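Long-range contacts in rutinosidase (Aspergillus niger, PDB 6I1A), which probably cleaves beta-linked sugars from the non-reducing ends of glycosides and glucans, as a secreted rutinosidase of glycoside hydrolase family 5: residues A[97-102]-A[111-116]; A[92-97]-A[133-138]; A[51-56]-A[149-154]. One frame throughout, in Å; residues are numbered along the deposited sequence.

Interaction 1 of 3, residues A[97-102]-A[111-116]; sequences YAAWID and GNQTAY. With NAG (2-acetamido-2-deoxy-beta-D-glucopyranose), chain C; EDO (1,2-ethanediol), chain N.
Q113 reaches across to A99 with its inner carbons, and its path shows how a helix start can be seated on a loop without a direct polar bond. Its CB meets CB of A99 at 3.6 Å, and CG stays close to the same methyl. The chain then bends at chi2 (100°), laying the amide alongside A99, with CD 3.9 Å from CA of A99. The two amide ends turn back to residues just before the helix: OE1 takes the N-H of G111 at 2.8 Å, on a lone pair in the carbonyl plane, while NE2 donates a hydrogen bond to O of Y109. Both ends of the amide are thus engaged, fixing its rotation.

One residue further along, CG2 of T114 stands over the six-membered ring of W100, 3.6 Å from its centroid and 13° off the ring normal, a CH-pi contact; CB of A99 lies on the same face, toward the five-membered ring. A water makes the polar joint, donating to O of A99 (2.7 Å) and O of G111 and accepting from N of T114. N112, at the N-cap position, carries an N-linked glycan through ND2. The contact ties the loop after strand 90-95 to the start of helix 113-128. Helix 63-73 flanks Q113 through Y71, while W100 packs on helix 161-179 and strand 131-136, its NE1 hydrogen-bonded to OG1 of T95.

Interaction 2 of 3, residues A[92-97]-A[133-138]; sequences RIPTTY and IIDTHS
R92 and D135 lie on one face of two parallel strands and meet as stacked plates: guanidinium and carboxylate planes are 18° apart, and OD2 of D135 sits over one guanidinium face, 3.4 Å from NH2 of R92. The salt bridge is of charges alone, as no N-H points at that oxygen. CG anti to the backbone N (chi1 177°) and a chain extended to NE carry the guanidinium over D135. NE, NH1 and NH2 form salt bridges with E190, E303 and D264.

The same OD2 accepts a hydrogen bond from ND1 of H137 at 2.6 Å, on its syn side and tilted from the imidazole plane, helping to orient the ring. Over one face of that ring comes CB of P94, 3.9 Å from the centroid, a CH-pi contact. T95, on the sheet's other face, turns OG1 to O of D135 (2.9 Å), which also accepts N of T95. Main-chain bonds I93 N to I133 O, D135 N to I93 O and H137 N to T95 O join the strands. Beyond them, OG of S138 accepts N of Y97 at 3.2 Å, and CB of S138 packs against CD2 of Y97.

Segments 92-95 and 133-136 run parallel, 23° between their directions, within a TIM-barrel beta-alpha-beta unit crossing over by helix 113-128. Strand 22-26 lies beyond strand 90-95 and strand 187-190 beyond strand 131-136, while helix 161-179 covers the face bearing I134 and T136.

Interaction 3 of 3, residues A[51-56]-A[149-154]; sequences DEWGLC and GEATGH. With EDO (1,2-ethanediol), chain V; EDO (1,2-ethanediol), chain I.
D51 and W53, at the N-terminus of helix 52-59, hold the 149-154 loop that follows strand 131-136 of the TIM barrel, an instance of an N-cap doing double duty. Its hydrogen bonds divide between the two carboxylate oxygens of D51. OD1 caps the helix by accepting N of G54 at 2.9 Å, from above the carboxylate plane; OD2 uses its anti lone pair for N of T152, at 2.8 Å. With chi1 at 54°, CG of D51 sits between the backbone N and carbonyl carbon, from where OD1 turns back to N of G54 and OD2 reaches T152.

Two waters extend the polar link. One donates to OD2 of D51 and O of T152; the other accepts from N of W53 and donates to O of E150. OG1 of T152 is hydrogen-bonded to OG of S50 and to an ethanediol, probably from the crystallisation liquor.

The aromatic pair is T-shaped: the imidazole of H154 directs an edge, through CE1, at the face of W53, with centroids 4.7 Å apart and planes at 73°. CH2 of W53 is 3.7 Å from that CE1.

Apolar contact centres on A151. Its CB touches CB of W53 at 3.6 Å and also lies over the centre of the H154 ring, so it fills the angle of the T. E150 runs side by side with W53, its CG 3.6 Å from CZ3 of W53.

A type II turn from A151 to H154 brings the histidine back beside E150, whose carboxylate is gripped at both oxygens. OE2 takes the hydroxyl of Y97 and N of G141, and OE1 accepts ND1 of H154 at 2.6 Å in an almost straight bond, 177° at the hydrogen, with the oxygen in the imidazole plane.

In the fold
Interaction 2 is the core contact, wholly buried, its centre about 7 Å from the centre of the chain, whereas the centres of interactions 1 and 3 lie about 17 Å from it and both are partly buried. Interactions 1 and 2 share Y97 and belong to the same beta-alpha-beta unit, one at the start of its helix, the other between its strands; interaction 3 adds helix 52-59 from earlier in the chain and encloses both along the sequence. Chemistry follows place: backbone bonds and stacked charges in the barrel sheet, methyl packing with a bridging water in interaction 1, and a capping carboxylate with an aromatic pair in interaction 3. Y97 joins all three neighbourhoods.

Interaction 1 of 3, residues A[97-102]-A[111-116]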
loop_
_atom_site.group_PDB
_atom_site.type_symbol
_atom_site.label_atom_id
_atom_site.label_comp_id
_atom_site.label_asym_id
_atom_site.label_seq_id
_atom_site.Cartn_x
_atom_site.Cartn_y
_atom_site.Cartn_z
ATOM N N TYR A 97 -16.888 -15.989 -19.428
ATOM C CA TYR A 97 -18.082 -15.457 -20.159
ATOM C C TYR A 97 -18.557 -16.504 -21.168
ATOM O O TYR A 97 -19.727 -16.439 -21.579
ATOM C CB TYR A 97 -17.841 -14.108 -20.838
ATOM C CG TYR A 97 -16.795 -14.101 -21.901
ATOM C CD1 TYR A 97 -17.072 -14.626 -23.167
ATOM C CD2 TYR A 97 -15.504 -13.632 -21.667
ATOM C CE1 TYR A 97 -16.133 -14.624 -24.163
ATOM C CE2 TYR A 97 -14.543 -13.662 -22.671
ATOM C CZ TYR A 97 -14.870 -14.146 -23.936
ATOM O OH TYR A 97 -13.910 -14.211 -24.915
ATOM N N ALA A 98 -17.664 -17.365 -21.643
ATOM C CA ALA A 98 -17.964 -18.337 -22.713
ATOM C C ALA A 98 -18.900 -19.415 -22.198
ATOM O O ALA A 98 -19.448 -20.206 -23.006
ATOM C CB ALA A 98 -16.692 -18.903 -23.266
ATOM N N ALA A 99 -19.116 -19.557 -20.892
ATOM C CA ALA A 99 -20.144 -20.435 -20.333
ATOM C C ALA A 99 -21.529 -19.922 -20.796
ATOM O O ALA A 99 -22.513 -20.711 -20.798
ATOM C CB ALA A 99 -20.053 -20.458 -18.834
ATOM N N TRP A 100 -21.626 -18.621 -21.028
ATOM C CA TRP A 100 -22.907 -17.890 -21.119
ATOM C C TRP A 100 -23.215 -17.529 -22.554
ATOM O O TRP A 100 -24.434 -17.517 -22.928
ATOM C CB TRP A 100 -22.912 -16.676 -20.176
ATOM C CG TRP A 100 -22.635 -17.071 -18.756
ATOM C CD1 TRP A 100 -21.430 -16.969 -18.101
ATOM C CD2 TRP A 100 -23.542 -17.682 -17.836
ATOM N NE1 TRP A 100 -21.552 -17.451 -16.847
ATOM C CE2 TRP A 100 -22.831 -17.902 -16.642
ATOM C CE3 TRP A 100 -24.903 -18.024 -17.870
ATOM C CZ2 TRP A 100 -23.443 -18.476 -15.525
ATOM C CZ3 TRP A 100 -25.477 -18.595 -16.768
ATOM C CH2 TRP A 100 -24.753 -18.816 -15.602
ATOM N N ILE A 101 -22.220 -17.157 -23.327
ATOM C CA ILE A 101 -22.387 -16.748 -24.750
ATOM C C ILE A 101 -21.277 -17.368 -25.551
ATOM O O ILE A 101 -20.173 -17.607 -25.031
ATOM C CB ILE A 101 -22.412 -15.244 -24.916
ATOM C CG1 ILE A 101 -21.068 -14.571 -24.714
ATOM C CG2 ILE A 101 -23.560 -14.635 -24.107
ATOM C CD1 ILE A 101 -21.049 -13.088 -25.216
ATOM N N ASP A 102 -21.542 -17.639 -26.825
ATOM C CA ASP A 102 -20.555 -18.257 -27.713
ATOM C C ASP A 102 -20.204 -17.253 -28.788
ATOM O O ASP A 102 -20.990 -17.128 -29.798
ATOM C CB ASP A 102 -21.153 -19.531 -28.293
ATOM C CG ASP A 102 -20.209 -20.287 -29.151
ATOM O OD1 ASP A 102 -19.204 -19.736 -29.571
ATOM O OD2 ASP A 102 -20.489 -21.508 -29.331
ATOM N N GLY A 111 -19.351 -24.673 -23.800
ATOM C CA GLY A 111 -19.930 -26.029 -23.725
ATOM C C GLY A 111 -21.010 -26.136 -22.695
ATOM O O GLY A 111 -21.840 -25.237 -22.593
ATOM N N ASN A 112 -20.948 -27.176 -21.870
ATOM C CA ASN A 112 -21.996 -27.490 -20.873
ATOM C C ASN A 112 -21.655 -26.946 -19.481
ATOM O O ASN A 112 -22.212 -27.470 -18.493
ATOM C CB ASN A 112 -22.239 -29.007 -20.801
ATOM C CG ASN A 112 -23.112 -29.528 -21.903
ATOM O OD1 ASN A 112 -23.902 -28.798 -22.473
ATOM N ND2 ASN A 112 -22.914 -30.779 -22.255
ATOM N N GLN A 113 -20.808 -25.907 -19.387
ATOM C CA GLN A 113 -20.490 -25.338 -18.061
ATOM C C GLN A 113 -21.739 -25.109 -17.227
ATOM O O GLN A 113 -21.734 -25.417 -16.016
ATOM C CB GLN A 113 -19.743 -24.026 -18.226
ATOM C CG GLN A 113 -18.353 -24.165 -18.799
ATOM C CD GLN A 113 -18.259 -23.856 -20.274
ATOM O OE1 GLN A 113 -19.145 -24.260 -21.028
ATOM N NE2 GLN A 113 -17.245 -23.098 -20.695
ATOM N N THR A 114 -22.791 -24.459 -17.745
ATOM C CA THR A 114 -23.922 -24.027 -16.891
ATOM C C THR A 114 -24.740 -25.265 -16.456
ATOM O O THR A 114 -25.450 -25.179 -15.466
ATOM C CB THR A 114 -24.807 -22.973 -17.580
ATOM O OG1 THR A 114 -25.340 -23.531 -18.784
ATOM C CG2 THR A 114 -24.050 -21.685 -17.834
ATOM N N ALA A 115 -24.668 -26.364 -17.188
ATOM C CA ALA A 115 -25.336 -27.600 -16.738
ATOM C C ALA A 115 -24.636 -28.123 -15.483
ATOM O O ALA A 115 -25.317 -28.542 -14.526
ATOM C CB ALA A 115 -25.315 -28.654 -17.820
ATOM N N TYR A 116 -23.323 -28.109 -15.475
ATOM C CA TYR A 116 -22.572 -28.553 -14.268
ATOM C C TYR A 116 -22.789 -27.580 -13.127
ATOM O O TYR A 116 -22.901 -27.990 -11.960
ATOM C CB TYR A 116 -21.102 -28.759 -14.617
ATOM C CG TYR A 116 -20.854 -29.913 -15.549
ATOM C CD1 TYR A 116 -21.045 -31.214 -15.105
ATOM C CD2 TYR A 116 -20.468 -29.700 -16.849
ATOM C CE1 TYR A 116 -20.858 -32.288 -15.959
ATOM C CE2 TYR A 116 -20.273 -30.773 -17.712
ATOM C CZ TYR A 116 -20.481 -32.068 -17.260
ATOM O OH TYR A 116 -20.328 -33.159 -18.092
HETATM C C1 NAG C . -23.792 -31.311 -23.254
HETATM C C2 NAG C . -22.985 -32.260 -24.111
HETATM C C3 NAG C . -23.996 -33.091 -24.946
HETATM C C4 NAG C . -25.117 -33.731 -24.124
HETATM C C5 NAG C . -25.837 -32.676 -23.266
HETATM C C6 NAG C . -27.011 -33.250 -22.429
HETATM C C7 NAG C . -20.962 -31.515 -25.262
HETATM C C8 NAG C . -20.433 -30.555 -26.291
HETATM N N2 NAG C . -22.250 -31.426 -25.038
HETATM O O3 NAG C . -23.278 -34.097 -25.656
HETATM O O4 NAG C . -26.076 -34.282 -25.043
HETATM O O5 NAG C . -24.795 -32.043 -22.477
HETATM O O6 NAG C . -26.523 -34.280 -21.558
HETATM O O7 NAG C . -20.312 -32.340 -24.671
HETATM C C1 EDO N . -22.468 -21.957 -23.792
HETATM O O1 EDO N . -22.319 -23.157 -24.512
HETATM C C2 EDO N . -22.756 -20.787 -24.599
HETATM O O2 EDO N . -24.063 -20.924 -25.118
HETATM O O HOH W 1 -22.524 -23.446 -20.522
#

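Interaction 2 of 3, residues A[92-97]-A[133-138]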
loop_
_atom_site.group_PDB
_atom_site.type_symbol
_atom_site.label_atom_id
_atom_site.label_comp_id
_atom_site.label_asym_id
_atom_site.label_seq_id
_atom_site.Cartn_x
_atom_site.Cartn_y
_atom_site.Cartn_z
ATOM N N ARG A 92 -18.869 -19.308 -3.956
ATOM C CA ARG A 92 -18.599 -18.335 -5.029
ATOM C C ARG A 92 -18.093 -19.123 -6.205
ATOM O O ARG A 92 -17.136 -19.940 -6.069
ATOM C CB ARG A 92 -17.582 -17.302 -4.592
ATOM C CG ARG A 92 -17.220 -16.321 -5.700
ATOM C CD ARG A 92 -16.512 -15.098 -5.183
ATOM N NE ARG A 92 -16.156 -14.076 -6.154
ATOM C CZ ARG A 92 -15.005 -13.956 -6.804
ATOM N NH1 ARG A 92 -14.024 -14.855 -6.675
ATOM N NH2 ARG A 92 -14.813 -12.864 -7.555
ATOM N N ILE A 93 -18.714 -18.984 -7.374
ATOM C CA ILE A 93 -18.452 -19.808 -8.547
ATOM C C ILE A 93 -17.971 -18.968 -9.714
ATOM O O ILE A 93 -18.796 -18.357 -10.443
ATOM C CB ILE A 93 -19.651 -20.708 -8.929
ATOM C CG1 ILE A 93 -20.244 -21.430 -7.730
ATOM C CG2 ILE A 93 -19.199 -21.633 -10.025
ATOM C CD1 ILE A 93 -21.397 -22.346 -8.023
ATOM N N PRO A 94 -16.654 -18.866 -9.935
ATOM C CA PRO A 94 -16.091 -18.158 -11.076
ATOM C C PRO A 94 -16.397 -18.924 -12.365
ATOM O O PRO A 94 -16.183 -20.131 -12.454
ATOM C CB PRO A 94 -14.580 -18.118 -10.798
ATOM C CG PRO A 94 -14.502 -18.291 -9.316
ATOM C CD PRO A 94 -15.603 -19.270 -8.973
ATOM N N THR A 95 -16.891 -18.187 -13.360
ATOM C CA THR A 95 -17.182 -18.727 -14.692
ATOM C C THR A 95 -16.471 -17.863 -15.728
ATOM O O THR A 95 -16.236 -16.648 -15.510
ATOM C CB THR A 95 -18.686 -18.754 -14.946
ATOM O OG1 THR A 95 -19.272 -17.439 -15.036
ATOM C CG2 THR A 95 -19.459 -19.536 -13.912
ATOM N N THR A 96 -16.158 -18.453 -16.887
ATOM C CA THR A 96 -15.764 -17.618 -18.036
ATOM C C THR A 96 -17.038 -17.061 -18.688
ATOM O O THR A 96 -18.107 -17.656 -18.572
ATOM C CB THR A 96 -14.938 -18.355 -19.071
ATOM O OG1 THR A 96 -15.807 -19.276 -19.754
ATOM C CG2 THR A 96 -13.775 -19.107 -18.446
ATOM N N TYR A 97 -16.888 -15.989 -19.428
ATOM C CA TYR A 97 -18.082 -15.457 -20.159
ATOM C C TYR A 97 -18.557 -16.504 -21.168
ATOM O O TYR A 97 -19.727 -16.439 -21.579
ATOM C CB TYR A 97 -17.841 -14.108 -20.838
ATOM C CG TYR A 97 -16.795 -14.101 -21.901
ATOM C CD1 TYR A 97 -17.072 -14.626 -23.167
ATOM C CD2 TYR A 97 -15.504 -13.632 -21.667
ATOM C CE1 TYR A 97 -16.133 -14.624 -24.163
ATOM C CE2 TYR A 97 -14.543 -13.662 -22.671
ATOM C CZ TYR A 97 -14.870 -14.146 -23.936
ATOM O OH TYR A 97 -13.910 -14.211 -24.915
ATOM N N ILE A 133 -22.933 -17.350 -5.227
ATOM C CA ILE A 133 -22.494 -16.155 -5.984
ATOM C C ILE A 133 -22.042 -16.585 -7.374
ATOM O O ILE A 133 -21.097 -17.377 -7.475
ATOM C CB ILE A 133 -21.365 -15.407 -5.305
ATOM C CG1 ILE A 133 -21.772 -14.937 -3.908
ATOM C CG2 ILE A 133 -20.818 -14.249 -6.152
ATOM C CD1 ILE A 133 -20.587 -14.630 -3.012
ATOM N N ILE A 134 -22.724 -16.150 -8.445
ATOM C CA ILE A 134 -22.315 -16.456 -9.811
ATOM C C ILE A 134 -21.437 -15.294 -10.305
ATOM O O ILE A 134 -21.924 -14.138 -10.364
ATOM C CB ILE A 134 -23.490 -16.725 -10.772
ATOM C CG1 ILE A 134 -24.351 -17.892 -10.289
ATOM C CG2 ILE A 134 -22.947 -16.934 -12.176
ATOM C CD1 ILE A 134 -25.620 -18.060 -11.106
ATOM N N ASP A 135 -20.164 -15.563 -10.566
ATOM C CA ASP A 135 -19.192 -14.548 -10.969
ATOM C C ASP A 135 -18.829 -14.732 -12.437
ATOM O O ASP A 135 -18.340 -15.810 -12.831
ATOM C CB ASP A 135 -17.989 -14.721 -10.030
ATOM C CG ASP A 135 -16.677 -14.199 -10.557
ATOM O OD1 ASP A 135 -16.602 -13.177 -11.258
ATOM O OD2 ASP A 135 -15.657 -14.833 -10.136
ATOM N N THR A 136 -19.021 -13.696 -13.252
ATOM C CA THR A 136 -18.506 -13.670 -14.623
ATOM C C THR A 136 -17.062 -13.168 -14.568
ATOM O O THR A 136 -16.848 -11.935 -14.582
ATOM C CB THR A 136 -19.437 -12.901 -15.569
ATOM O OG1 THR A 136 -19.647 -11.601 -15.060
ATOM C CG2 THR A 136 -20.772 -13.600 -15.631
ATOM N N HIS A 137 -16.125 -14.113 -14.393
ATOM C CA HIS A 137 -14.736 -13.802 -14.047
ATOM C C HIS A 137 -14.010 -13.095 -15.177
ATOM O O HIS A 137 -13.180 -12.201 -14.919
ATOM C CB HIS A 137 -14.055 -15.132 -13.688
ATOM C CG HIS A 137 -13.022 -15.055 -12.617
ATOM N ND1 HIS A 137 -13.343 -14.645 -11.361
ATOM C CD2 HIS A 137 -11.743 -15.534 -12.585
ATOM C CE1 HIS A 137 -12.269 -14.791 -10.608
ATOM N NE2 HIS A 137 -11.283 -15.329 -11.305
ATOM N N SER A 138 -14.359 -13.453 -16.415
ATOM C CA SER A 138 -13.889 -12.774 -17.630
ATOM C C SER A 138 -15.073 -12.112 -18.334
ATOM O O SER A 138 -16.201 -12.600 -18.201
ATOM C CB SER A 138 -13.206 -13.739 -18.588
ATOM O OG SER A 138 -13.915 -14.963 -18.703
#

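Interaction 3 of 3, residues A[51-56]-A[149-154]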
loop_
_atom_site.group_PDB
_atom_site.type_symbol
_atom_site.label_atom_id
_atom_site.label_comp_id
_atom_site.label_asym_id
_atom_site.label_seq_id
_atom_site.Cartn_x
_atom_site.Cartn_y
_atom_site.Cartn_z
ATOM N N ASP A 51 -2.285 -19.027 -20.315
ATOM C CA ASP A 51 -3.720 -18.715 -20.081
ATOM C C ASP A 51 -4.612 -19.827 -20.617
ATOM O O ASP A 51 -4.169 -20.678 -21.407
ATOM C CB ASP A 51 -4.046 -17.361 -20.685
ATOM C CG ASP A 51 -3.707 -17.165 -22.154
ATOM O OD1 ASP A 51 -3.229 -18.175 -22.823
ATOM O OD2 ASP A 51 -3.894 -16.014 -22.664
ATOM N N GLU A 52 -5.846 -19.856 -20.144
ATOM C CA GLU A 52 -6.861 -20.802 -20.596
ATOM C C GLU A 52 -7.026 -20.625 -22.117
ATOM O O GLU A 52 -7.181 -21.662 -22.824
ATOM C CB GLU A 52 -8.184 -20.585 -19.848
ATOM C CG GLU A 52 -9.287 -21.511 -20.325
ATOM C CD GLU A 52 -10.606 -21.413 -19.602
ATOM O OE1 GLU A 52 -10.670 -20.813 -18.517
ATOM O OE2 GLU A 52 -11.571 -22.017 -20.165
ATOM N N TRP A 53 -7.079 -19.397 -22.576
ATOM C CA TRP A 53 -7.193 -19.059 -24.030
ATOM C C TRP A 53 -6.180 -19.869 -24.837
ATOM O O TRP A 53 -6.546 -20.610 -25.766
ATOM C CB TRP A 53 -7.001 -17.557 -24.193
ATOM C CG TRP A 53 -7.164 -17.058 -25.598
ATOM C CD1 TRP A 53 -6.270 -17.179 -26.619
ATOM C CD2 TRP A 53 -8.219 -16.196 -26.096
ATOM N NE1 TRP A 53 -6.719 -16.497 -27.735
ATOM C CE2 TRP A 53 -7.900 -15.888 -27.442
ATOM C CE3 TRP A 53 -9.405 -15.698 -25.555
ATOM C CZ2 TRP A 53 -8.747 -15.108 -28.239
ATOM C CZ3 TRP A 53 -10.205 -14.883 -26.324
ATOM C CH2 TRP A 53 -9.879 -14.608 -27.643
ATOM N N GLY A 54 -4.910 -19.792 -24.470
ATOM C CA GLY A 54 -3.837 -20.484 -25.218
ATOM C C GLY A 54 -3.873 -21.980 -24.982
ATOM O O GLY A 54 -3.500 -22.735 -25.903
ATOM N N LEU A 55 -4.229 -22.461 -23.801
ATOM C CA LEU A 55 -4.439 -23.919 -23.570
ATOM C C LEU A 55 -5.486 -24.457 -24.545
ATOM O O LEU A 55 -5.279 -25.527 -25.191
ATOM C CB LEU A 55 -4.836 -24.150 -22.116
ATOM C CG LEU A 55 -5.191 -25.577 -21.741
ATOM C CD1 LEU A 55 -4.738 -25.863 -20.303
ATOM C CD2 LEU A 55 -6.654 -25.865 -21.914
ATOM N N CYS A 56 -6.578 -23.742 -24.722
ATOM C CA CYS A 56 -7.658 -24.210 -25.616
ATOM C C CYS A 56 -7.177 -24.148 -27.059
ATOM O O CYS A 56 -7.455 -25.139 -27.808
ATOM C CB CYS A 56 -8.885 -23.336 -25.409
ATOM S SG CYS A 56 -10.418 -24.062 -26.016
ATOM N N GLY A 149 -9.191 -12.487 -16.848
ATOM C CA GLY A 149 -10.026 -11.439 -17.422
ATOM C C GLY A 149 -10.516 -11.802 -18.822
ATOM O O GLY A 149 -11.437 -11.087 -19.299
ATOM N N GLU A 150 -9.868 -12.757 -19.477
ATOM C CA GLU A 150 -10.209 -13.346 -20.808
ATOM C C GLU A 150 -8.949 -14.079 -21.293
ATOM O O GLU A 150 -9.039 -15.222 -21.757
ATOM C CB GLU A 150 -10.569 -12.315 -21.885
ATOM C CG GLU A 150 -10.736 -12.989 -23.263
ATOM C CD GLU A 150 -11.222 -12.024 -24.318
ATOM O OE1 GLU A 150 -10.493 -11.130 -24.787
ATOM O OE2 GLU A 150 -12.432 -12.149 -24.678
ATOM N N ALA A 151 -7.816 -13.395 -21.321
ATOM C CA ALA A 151 -6.534 -13.913 -21.850
ATOM C C ALA A 151 -5.402 -12.963 -21.494
ATOM O O ALA A 151 -5.596 -11.738 -21.347
ATOM C CB ALA A 151 -6.595 -14.066 -23.350
ATOM N N THR A 152 -4.194 -13.554 -21.429
ATOM C CA THR A 152 -2.986 -12.748 -21.224
ATOM C C THR A 152 -2.873 -11.664 -22.263
ATOM O O THR A 152 -2.997 -11.972 -23.493
ATOM C CB THR A 152 -1.741 -13.638 -21.200
ATOM O OG1 THR A 152 -1.926 -14.645 -20.240
ATOM C CG2 THR A 152 -0.498 -12.825 -20.881
ATOM N N GLY A 153 -2.655 -10.420 -21.890
ATOM C CA GLY A 153 -2.455 -9.314 -22.814
ATOM C C GLY A 153 -3.738 -8.722 -23.363
ATOM O O GLY A 153 -3.621 -7.770 -24.151
ATOM N N HIS A 154 -4.935 -9.118 -22.896
ATOM C CA HIS A 154 -6.216 -8.577 -23.401
ATOM C C HIS A 154 -6.795 -7.542 -22.443
ATOM O O HIS A 154 -7.224 -7.921 -21.340
ATOM C CB HIS A 154 -7.251 -9.664 -23.659
ATOM C CG HIS A 154 -6.933 -10.632 -24.748
ATOM N ND1 HIS A 154 -7.958 -11.373 -25.354
ATOM C CD2 HIS A 154 -5.783 -11.020 -25.325
ATOM C CE1 HIS A 154 -7.393 -12.202 -26.212
ATOM N NE2 HIS A 154 -6.078 -12.016 -26.274
HETATM C C1 EDO V . -14.127 -12.014 -27.406
HETATM O O1 EDO V . -14.993 -11.366 -28.379
HETATM C C2 EDO V . -12.639 -12.116 -27.722
HETATM O O2 EDO V . -11.795 -10.934 -27.444
HETATM C C1 EDO I . -1.447 -14.922 -16.681
HETATM O O1 EDO I . -2.283 -14.177 -17.517
HETATM C C2 EDO I . -0.161 -14.274 -16.573
HETATM O O2 EDO I . 0.594 -14.322 -17.781
HETATM O O HOH W 2 -2.980 -14.539 -24.739
HETATM O O HOH W 3 -7.668 -17.223 -20.637
#